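Local coordinates for tudor domain-containing protein 1 (Mus musculus, PDB 4B9W) that scaffolds Piwi proteins for piRNA-guided transposon repression in the male germline, this third extended Tudor domain binding a dimethylarginine peptide of MILI, at residues 60-65 and 113-118; 31-36 and 128-133; 132-137 and 164-169. One frame throughout, in Å; residues are numbered along the deposited sequence.

Interaction 1. Residues 60-65 and 113-118; sequences PPNGFK and QLQAIL
N62 and Q115 meet through their amide groups, the one direct hydrogen bond between the loop 60-65 and the segment 113-118. N62 ND2 donates a hydrogen bond to Q115 OE1, 3.2 Å away, with an N-H...O angle of only 137°, so the bond is bent and probably modest in strength. The side chains cross at about a right angle, yet their amide planes lie just 25° apart. Beyond CG the Q115 chain runs extended, which carries its amide out to the loop; its NE2 is held by the carbonyl of C56, at the end of helix 41-57, and this second bond fixes which way round the amide sits. P61 packs its CB against Q115 CD at 4.0 Å, an apolar lid beside the polar pair.

F64 supplies the apolar half. Its CG stands anti to the backbone N (chi1 175°), turning the ring to strand 114-116, which it meets obliquely. One side of the ring reaches L114, with F64 CD2 3.9 Å from L114 CB; the other reaches the A116 methyl, F64 CD1 to A116 CB being 4.1 Å. F64 CB itself rests on the backbone, 3.6 Å from A116 N. A116 CB also lies 4.1 Å from N62 CB, and so small a side chain suits a place between asparagine and phenylalanine.

With no main-chain hydrogen bond between the segments, the loop is laid against an edge strand of the Tudor barrel's sheet by its own side chains, which meet both side chains and backbone of the strand: one amide pair, oriented by the long helix, and one aromatic ring bearing on the leucine side chain and the alanine methyl.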
loop_
_atom_site.group_PDB
_atom_site.type_symbol
_atom_site.label_atom_id
_atom_site.label_comp_id
_atom_site.label_asym_id
_atom_site.label_seq_id
_atom_site.Cartn_x
_atom_site.Cartn_y
_atom_site.Cartn_z
ATOM N N PRO A 60 23.769 -6.533 24.261
ATOM C CA PRO A 60 22.436 -6.944 23.809
ATOM C C PRO A 60 21.845 -5.978 22.802
ATOM O O PRO A 60 22.226 -4.808 22.788
ATOM C CB PRO A 60 21.608 -6.924 25.094
ATOM C CG PRO A 60 22.233 -5.846 25.915
ATOM C CD PRO A 60 23.697 -5.795 25.538
ATOM N N PRO A 61 20.911 -6.460 21.966
ATOM C CA PRO A 61 20.180 -5.559 21.090
ATOM C C PRO A 61 19.206 -4.681 21.890
ATOM O O PRO A 61 19.176 -4.762 23.128
ATOM C CB PRO A 61 19.429 -6.521 20.169
ATOM C CG PRO A 61 19.187 -7.714 21.024
ATOM C CD PRO A 61 20.432 -7.849 21.842
ATOM N N ASN A 62 18.428 -3.857 21.188
ATOM C CA ASN A 62 17.454 -2.957 21.825
ATOM C C ASN A 62 16.043 -3.532 21.978
ATOM O O ASN A 62 15.529 -4.200 21.074
ATOM C CB ASN A 62 17.342 -1.653 21.032
ATOM C CG ASN A 62 18.606 -0.830 21.087
ATOM O OD1 ASN A 62 18.629 0.264 21.659
ATOM N ND2 ASN A 62 19.672 -1.353 20.497
ATOM N N GLY A 63 15.420 -3.254 23.125
ATOM C CA GLY A 63 13.984 -3.447 23.278
ATOM C C GLY A 63 13.298 -2.386 22.431
ATOM O O GLY A 63 13.394 -1.194 22.733
ATOM N N PHE A 64 12.652 -2.807 21.343
ATOM C CA PHE A 64 11.909 -1.878 20.494
ATOM C C PHE A 64 10.403 -2.136 20.593
ATOM O O PHE A 64 9.965 -3.272 20.474
ATOM C CB PHE A 64 12.360 -1.992 19.037
ATOM C CG PHE A 64 11.554 -1.143 18.092
ATOM C CD1 PHE A 64 11.619 0.230 18.157
ATOM C CD2 PHE A 64 10.699 -1.719 17.173
ATOM C CE1 PHE A 64 10.866 1.017 17.308
ATOM C CE2 PHE A 64 9.950 -0.940 16.315
ATOM C CZ PHE A 64 10.031 0.431 16.384
ATOM N N LYS A 65 9.630 -1.078 20.812
ATOM C CA LYS A 65 8.174 -1.158 20.863
ATOM C C LYS A 65 7.576 -0.626 19.541
ATOM O O LYS A 65 7.606 0.572 19.276
ATOM C CB LYS A 65 7.635 -0.362 22.050
ATOM C CG LYS A 65 7.650 -1.108 23.382
ATOM C CD LYS A 65 7.281 -0.181 24.538
ATOM C CE LYS A 65 6.954 -0.961 25.808
ATOM N NZ LYS A 65 8.039 -1.921 26.185
ATOM N N GLN A 113 14.450 -8.620 14.387
ATOM C CA GLN A 113 15.012 -7.938 13.240
ATOM C C GLN A 113 14.721 -6.418 13.302
ATOM O O GLN A 113 14.927 -5.690 12.328
ATOM C CB GLN A 113 14.472 -8.584 11.960
ATOM C CG GLN A 113 14.984 -9.995 11.722
ATOM C CD GLN A 113 14.402 -10.679 10.481
ATOM O OE1 GLN A 113 13.241 -10.475 10.109
ATOM N NE2 GLN A 113 15.215 -11.511 9.839
ATOM N N LEU A 114 14.261 -5.960 14.467
ATOM C CA LEU A 114 13.981 -4.567 14.736
ATOM C C LEU A 114 14.798 -4.115 15.950
ATOM O O LEU A 114 14.957 -4.861 16.900
ATOM C CB LEU A 114 12.502 -4.384 15.055
ATOM C CG LEU A 114 11.515 -4.629 13.920
ATOM C CD1 LEU A 114 10.102 -4.506 14.475
ATOM C CD2 LEU A 114 11.771 -3.637 12.794
ATOM N N GLN A 115 15.335 -2.908 15.881
ATOM C CA GLN A 115 15.982 -2.269 17.010
ATOM C C GLN A 115 15.540 -0.807 17.049
ATOM O O GLN A 115 15.315 -0.175 15.998
ATOM C CB GLN A 115 17.519 -2.391 16.900
ATOM C CG GLN A 115 18.005 -3.836 17.000
ATOM C CD GLN A 115 19.515 -3.943 17.161
ATOM O OE1 GLN A 115 20.120 -3.177 17.914
ATOM N NE2 GLN A 115 20.134 -4.896 16.439
ATOM N N ALA A 116 15.398 -0.268 18.255
ATOM C CA ALA A 116 15.138 1.171 18.416
ATOM C C ALA A 116 16.220 1.989 17.680
ATOM O O ALA A 116 17.372 1.570 17.621
ATOM C CB ALA A 116 15.083 1.551 19.893
ATOM N N ILE A 117 15.831 3.116 17.080
ATOM C CA ILE A 117 16.798 4.029 16.462
ATOM C C ILE A 117 17.077 5.193 17.429
ATOM O O ILE A 117 16.251 5.497 18.299
ATOM C CB ILE A 117 16.319 4.537 15.084
ATOM C CG1 ILE A 117 17.508 5.135 14.314
ATOM C CG2 ILE A 117 15.163 5.529 15.225
ATOM C CD1 ILE A 117 17.296 5.253 12.817
ATOM N N LEU A 118 18.254 5.796 17.315
ATOM C CA LEU A 118 18.605 6.922 18.159
ATOM C C LEU A 118 18.608 8.212 17.338
ATOM O O LEU A 118 18.874 8.181 16.139
ATOM C CB LEU A 118 19.961 6.677 18.821
ATOM C CG LEU A 118 20.018 5.457 19.741
ATOM C CD1 LEU A 118 21.404 5.345 20.337
ATOM C CD2 LEU A 118 18.984 5.552 20.859
#

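Interaction 2. Residues 31-36 and 128-133; sequences EFYCHF and GMQCWL
F32 and C131 form one hydrogen-bonded pair of the antiparallel ladder between strands 31-36 and 129-133. Four main-chain hydrogen bonds hold the ladder: F32 N to C131 O and C131 N to F32 O at this pair, C34 N to M129 O (3.1 Å) and M129 N to C34 O (3.2 Å) at the other. Y33 and Q130 make the non-hydrogen-bonded pair between them, and a CA-H...O contact from Y33 CA to M129 O adds to the ladder.

Aromatic contacts follow the alternation of the strands. On the face with C34 and C131, the CB of C131 lies over the F32 ring, 3.7 Å from its centroid, a CH-pi contact; F32 CG sits between its own backbone N and carbonyl carbon (chi1 61°), which folds the ring across the neighbouring strand. The slim C131 side chain fits beneath it and sends SG to the edge of the F36 ring, 3.8 Å from CZ. On the other face the Y33 ring lies over Q130, with Q130 CA 4.0 Å from the ring centroid.

Apolar packing fills in the rest: F36 CE1 rests on M129 CB at 3.5 Å, F32 CZ on L133 CD2, and the sulfurs of C34 and C131 stand 3.9 Å apart. E31, at the margin, turns its carboxylate outside the ladder, to a salt bridge with a basic side chain of the bound MILI peptide.

Strand 31-36 pairs on its other side with 18-26, while 129-133 pairs in parallel with 171-178, whose V174 and L176 also touch F32; F151 of helix 145-155 meets that ring edge-to-face. The ladder thus joins the N- and C-terminal parts of the OB-like (SN-like) subdomain of this extended Tudor domain.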
loop_
_atom_site.group_PDB
_atom_site.type_symbol
_atom_site.label_atom_id
_atom_site.label_comp_id
_atom_site.label_asym_id
_atom_site.label_seq_id
_atom_site.Cartn_x
_atom_site.Cartn_y
_atom_site.Cartn_z
ATOM N N GLU A 31 5.405 5.032 -9.658
ATOM C CA GLU A 31 5.909 4.726 -8.344
ATOM C C GLU A 31 7.308 4.116 -8.396
ATOM O O GLU A 31 7.480 2.893 -8.501
ATOM C CB GLU A 31 4.941 3.764 -7.678
ATOM C CG GLU A 31 5.287 3.404 -6.251
ATOM C CD GLU A 31 4.338 2.350 -5.691
ATOM O OE1 GLU A 31 3.684 1.601 -6.470
ATOM O OE2 GLU A 31 4.263 2.252 -4.467
ATOM N N PHE A 32 8.307 4.966 -8.279
ATOM C CA PHE A 32 9.657 4.495 -8.184
ATOM C C PHE A 32 10.422 5.398 -7.252
ATOM O O PHE A 32 9.997 6.514 -6.971
ATOM C CB PHE A 32 10.330 4.410 -9.563
ATOM C CG PHE A 32 10.440 5.726 -10.282
ATOM C CD1 PHE A 32 9.354 6.265 -10.938
ATOM C CD2 PHE A 32 11.656 6.434 -10.300
ATOM C CE1 PHE A 32 9.454 7.483 -11.601
ATOM C CE2 PHE A 32 11.761 7.643 -10.959
ATOM C CZ PHE A 32 10.661 8.161 -11.622
ATOM N N TYR A 33 11.544 4.896 -6.759
ATOM C CA TYR A 33 12.293 5.581 -5.741
ATOM C C TYR A 33 13.679 5.915 -6.250
ATOM O O TYR A 33 14.306 5.100 -6.924
ATOM C CB TYR A 33 12.346 4.703 -4.487
ATOM C CG TYR A 33 11.011 4.644 -3.809
ATOM C CD1 TYR A 33 10.009 3.803 -4.275
ATOM C CD2 TYR A 33 10.724 5.470 -2.742
ATOM C CE1 TYR A 33 8.765 3.775 -3.676
ATOM C CE2 TYR A 33 9.481 5.438 -2.131
ATOM C CZ TYR A 33 8.516 4.599 -2.600
ATOM O OH TYR A 33 7.295 4.572 -1.997
ATOM N N CYS A 34 14.142 7.123 -5.932
ATOM C CA CYS A 34 15.445 7.586 -6.395
ATOM C C CYS A 34 16.295 8.075 -5.246
ATOM O O CYS A 34 15.784 8.643 -4.281
ATOM C CB CYS A 34 15.295 8.744 -7.388
ATOM S SG CYS A 34 14.567 8.331 -8.996
ATOM N N HIS A 35 17.597 7.843 -5.364
ATOM C CA HIS A 35 18.574 8.630 -4.659
ATOM C C HIS A 35 18.895 9.842 -5.497
ATOM O O HIS A 35 19.271 9.712 -6.669
ATOM C CB HIS A 35 19.834 7.837 -4.421
ATOM C CG HIS A 35 19.657 6.688 -3.475
ATOM N ND1 HIS A 35 20.333 5.524 -3.612
ATOM C CD2 HIS A 35 18.851 6.551 -2.363
ATOM C CE1 HIS A 35 19.984 4.687 -2.626
ATOM N NE2 HIS A 35 19.065 5.313 -1.858
ATOM N N PHE A 36 18.722 11.026 -4.903
ATOM C CA PHE A 36 19.091 12.291 -5.524
ATOM C C PHE A 36 20.542 12.646 -5.150
ATOM O O PHE A 36 20.902 12.723 -3.960
ATOM C CB PHE A 36 18.078 13.372 -5.145
ATOM C CG PHE A 36 16.738 13.190 -5.819
ATOM C CD1 PHE A 36 15.886 12.172 -5.445
ATOM C CD2 PHE A 36 16.353 14.018 -6.859
ATOM C CE1 PHE A 36 14.656 12.009 -6.059
ATOM C CE2 PHE A 36 15.126 13.864 -7.493
ATOM C CZ PHE A 36 14.278 12.856 -7.099
ATOM N N GLY A 128 15.255 7.752 0.256
ATOM C CA GLY A 128 14.426 7.062 -0.716
ATOM C C GLY A 128 13.225 7.924 -1.060
ATOM O O GLY A 128 12.174 7.870 -0.392
ATOM N N MET A 129 13.386 8.730 -2.099
ATOM C CA MET A 129 12.375 9.708 -2.462
ATOM C C MET A 129 11.405 9.104 -3.451
ATOM O O MET A 129 11.831 8.700 -4.545
ATOM C CB MET A 129 13.069 10.922 -3.095
ATOM C CG MET A 129 13.999 11.651 -2.133
ATOM S SD MET A 129 13.112 12.170 -0.639
ATOM C CE MET A 129 11.655 12.949 -1.371
ATOM N N GLN A 130 10.121 9.047 -3.096
ATOM C CA GLN A 130 9.134 8.488 -4.037
ATOM C C GLN A 130 8.970 9.431 -5.214
ATOM O O GLN A 130 8.829 10.632 -5.002
ATOM C CB GLN A 130 7.763 8.263 -3.376
ATOM C CG GLN A 130 6.783 7.570 -4.309
ATOM C CD GLN A 130 5.431 7.308 -3.666
ATOM O OE1 GLN A 130 5.124 7.832 -2.593
ATOM N NE2 GLN A 130 4.609 6.510 -4.334
ATOM N N CYS A 131 8.992 8.887 -6.433
ATOM C CA CYS A 131 8.836 9.657 -7.650
ATOM C C CYS A 131 7.756 9.068 -8.535
ATOM O O CYS A 131 7.291 7.981 -8.289
ATOM C CB CYS A 131 10.125 9.695 -8.457
ATOM S SG CYS A 131 11.545 10.309 -7.550
ATOM N N TRP A 132 7.337 9.836 -9.533
ATOM C CA TRP A 132 6.525 9.326 -10.654
ATOM C C TRP A 132 6.894 10.115 -11.850
ATOM O O TRP A 132 7.322 11.226 -11.710
ATOM C CB TRP A 132 5.033 9.442 -10.389
ATOM C CG TRP A 132 4.577 10.769 -9.852
ATOM C CD1 TRP A 132 4.137 11.889 -10.567
ATOM C CD2 TRP A 132 4.469 11.145 -8.442
ATOM N NE1 TRP A 132 3.786 12.901 -9.701
ATOM C CE2 TRP A 132 3.971 12.515 -8.418
ATOM C CE3 TRP A 132 4.728 10.492 -7.232
ATOM C CZ2 TRP A 132 3.763 13.191 -7.233
ATOM C CZ3 TRP A 132 4.500 11.182 -6.035
ATOM C CH2 TRP A 132 4.031 12.502 -6.039
ATOM N N LEU A 133 6.773 9.551 -13.042
ATOM C CA LEU A 133 7.045 10.311 -14.259
ATOM C C LEU A 133 5.850 11.215 -14.528
ATOM O O LEU A 133 4.721 10.808 -14.346
ATOM C CB LEU A 133 7.257 9.390 -15.468
ATOM C CG LEU A 133 8.521 8.511 -15.483
ATOM C CD1 LEU A 133 8.558 7.712 -16.778
ATOM C CD2 LEU A 133 9.776 9.338 -15.329
#

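Interaction 3. Residues 132-137 and 164-169; sequences WLVDIQ and VVEITA
The indole of W132 points its N-H straight at the carboxylate of E166. W132 NE1 and E166 OE2 are 2.9 Å apart, and the N-H...O angle of 174° makes this a nearly linear bond, with the oxygen in the plane of the indole. The ring and carboxylate planes are 58° apart; the N-H meets OE2 on its anti side, tilted out of the carboxylate plane. W132 CG lies between its backbone N and carbonyl carbon (chi1 47°), which carries the indole across to strand 160-168. The extended E166 chain crosses the tryptophan at about a right angle, the length of glutamate spanning the gap.

T168, two residues on, meets another part of the same ring edge: its OG1 lies 3.3 Å from W132 CH2, near the ring plane, and its CG2 is 3.7 Å from W132 CZ2. OG1 also makes a weak hydrogen bond to the carbonyl of G171. V134 brings CG1 to 4.2 Å from V165 CB and 3.9 Å from E166 OE2, so the carboxylate oxygen has a methyl beside it as well as the indole donor.

V165 and E166 both face G173 in a classic beta bulge, which lets these consecutive residues direct their side chains toward 132-137. The two segments are not paired directly: strand 171-178 runs between them, hydrogen-bonded to W132 and V134 and antiparallel to 160-168, and the side chains reach across it at the surface.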
loop_
_atom_site.group_PDB
_atom_site.type_symbol
_atom_site.label_atom_id
_atom_site.label_comp_id
_atom_site.label_asym_id
_atom_site.label_seq_id
_atom_site.Cartn_x
_atom_site.Cartn_y
_atom_site.Cartn_z
ATOM N N TRP A 132 7.337 9.836 -9.533
ATOM C CA TRP A 132 6.525 9.326 -10.654
ATOM C C TRP A 132 6.894 10.115 -11.850
ATOM O O TRP A 132 7.322 11.226 -11.710
ATOM C CB TRP A 132 5.033 9.442 -10.389
ATOM C CG TRP A 132 4.577 10.769 -9.852
ATOM C CD1 TRP A 132 4.137 11.889 -10.567
ATOM C CD2 TRP A 132 4.469 11.145 -8.442
ATOM N NE1 TRP A 132 3.786 12.901 -9.701
ATOM C CE2 TRP A 132 3.971 12.515 -8.418
ATOM C CE3 TRP A 132 4.728 10.492 -7.232
ATOM C CZ2 TRP A 132 3.763 13.191 -7.233
ATOM C CZ3 TRP A 132 4.500 11.182 -6.035
ATOM C CH2 TRP A 132 4.031 12.502 -6.039
ATOM N N LEU A 133 6.773 9.551 -13.042
ATOM C CA LEU A 133 7.045 10.311 -14.259
ATOM C C LEU A 133 5.850 11.215 -14.528
ATOM O O LEU A 133 4.721 10.808 -14.346
ATOM C CB LEU A 133 7.257 9.390 -15.468
ATOM C CG LEU A 133 8.521 8.511 -15.483
ATOM C CD1 LEU A 133 8.558 7.712 -16.778
ATOM C CD2 LEU A 133 9.776 9.338 -15.329
ATOM N N VAL A 134 6.091 12.450 -14.944
ATOM C CA VAL A 134 4.967 13.329 -15.240
ATOM C C VAL A 134 4.493 13.118 -16.679
ATOM O O VAL A 134 5.213 12.566 -17.519
ATOM C CB VAL A 134 5.288 14.806 -14.986
ATOM C CG1 VAL A 134 5.557 15.023 -13.501
ATOM C CG2 VAL A 134 6.445 15.266 -15.865
ATOM N N ASP A 135 3.267 13.552 -16.923
ATOM C CA ASP A 135 2.688 13.676 -18.269
ATOM C C ASP A 135 2.384 12.325 -18.953
ATOM O O ASP A 135 2.223 12.273 -20.180
ATOM C CB ASP A 135 3.556 14.558 -19.200
ATOM C CG ASP A 135 3.757 16.002 -18.677
ATOM O OD1 ASP A 135 3.024 16.455 -17.769
ATOM O OD2 ASP A 135 4.670 16.671 -19.197
ATOM N N ILE A 136 2.247 11.265 -18.154
ATOM C CA ILE A 136 1.782 9.952 -18.645
ATOM C C ILE A 136 0.773 9.267 -17.708
ATOM O O ILE A 136 0.640 9.620 -16.551
ATOM C CB ILE A 136 2.956 8.987 -18.880
ATOM C CG1 ILE A 136 3.736 8.763 -17.567
ATOM C CG2 ILE A 136 3.871 9.508 -19.986
ATOM C CD1 ILE A 136 4.519 7.478 -17.539
ATOM N N GLN A 137 0.069 8.280 -18.244
ATOM C CA GLN A 137 -0.940 7.512 -17.512
ATOM C C GLN A 137 -1.054 6.116 -18.162
ATOM O O GLN A 137 -0.721 5.958 -19.337
ATOM C CB GLN A 137 -2.298 8.244 -17.567
ATOM C CG GLN A 137 -2.871 8.407 -18.985
ATOM C CD GLN A 137 -4.174 9.188 -19.005
ATOM O OE1 GLN A 137 -5.017 9.016 -18.129
ATOM N NE2 GLN A 137 -4.337 10.064 -19.999
ATOM N N VAL A 164 12.585 18.224 -11.215
ATOM C CA VAL A 164 11.514 18.117 -10.237
ATOM C C VAL A 164 10.379 19.052 -10.713
ATOM O O VAL A 164 10.447 20.231 -10.508
ATOM C CB VAL A 164 12.067 18.472 -8.816
ATOM C CG1 VAL A 164 10.999 18.365 -7.740
ATOM C CG2 VAL A 164 13.256 17.584 -8.449
ATOM N N VAL A 165 9.356 18.526 -11.372
ATOM C CA VAL A 165 8.299 19.365 -11.981
ATOM C C VAL A 165 7.191 19.689 -10.975
ATOM O O VAL A 165 6.662 20.805 -10.962
ATOM C CB VAL A 165 7.687 18.680 -13.240
ATOM C CG1 VAL A 165 6.509 19.468 -13.821
ATOM C CG2 VAL A 165 8.760 18.473 -14.302
ATOM N N GLU A 166 6.826 18.702 -10.156
ATOM C CA GLU A 166 5.818 18.922 -9.125
ATOM C C GLU A 166 6.221 18.217 -7.828
ATOM O O GLU A 166 6.810 17.120 -7.861
ATOM C CB GLU A 166 4.415 18.505 -9.610
ATOM C CG GLU A 166 4.052 17.066 -9.360
ATOM C CD GLU A 166 2.839 16.613 -10.162
ATOM O OE1 GLU A 166 1.853 17.390 -10.255
ATOM O OE2 GLU A 166 2.870 15.463 -10.687
ATOM N N ILE A 167 5.920 18.876 -6.706
ATOM C CA ILE A 167 6.297 18.432 -5.370
ATOM C C ILE A 167 5.001 18.224 -4.631
ATOM O O ILE A 167 4.181 19.134 -4.573
ATOM C CB ILE A 167 7.126 19.503 -4.603
ATOM C CG1 ILE A 167 8.249 20.090 -5.480
ATOM C CG2 ILE A 167 7.703 18.931 -3.302
ATOM C CD1 ILE A 167 9.307 20.856 -4.693
ATOM N N THR A 168 4.780 17.028 -4.103
ATOM C CA THR A 168 3.644 16.790 -3.210
ATOM C C THR A 168 4.166 16.334 -1.838
ATOM O O THR A 168 5.373 16.107 -1.681
ATOM C CB THR A 168 2.615 15.811 -3.831
ATOM O OG1 THR A 168 3.016 14.459 -3.616
ATOM C CG2 THR A 168 2.465 16.075 -5.334
ATOM N N ALA A 169 3.282 16.251 -0.836
ATOM C CA ALA A 169 3.686 15.818 0.518
ATOM C C ALA A 169 4.334 14.430 0.480
ATOM O O ALA A 169 5.397 14.221 1.071
ATOM C CB ALA A 169 2.498 15.813 1.470
#

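Interactions 2 and 3 are continuous: their centres lie about 10 Å apart, both use strand 129-133 with W132 and L133 in common, and F36 CE2 packs on V164 CG2 at 4.3 Å. Both lie on the six-stranded mixed sheet of the OB-like subdomain, where strands 31-36 and 129-133 are neighbours. Interaction 1 belongs to the Tudor barrel, its centre about 28 Å from that of interaction 2 and about 36 Å from that of interaction 3, on the opposite side of the chain's centre from the latter. Helix 41-57, following strand 31-36 and leading to loop 60-65, connects the halves. Of the three, interaction 2 reaches the bound peptide, through E31.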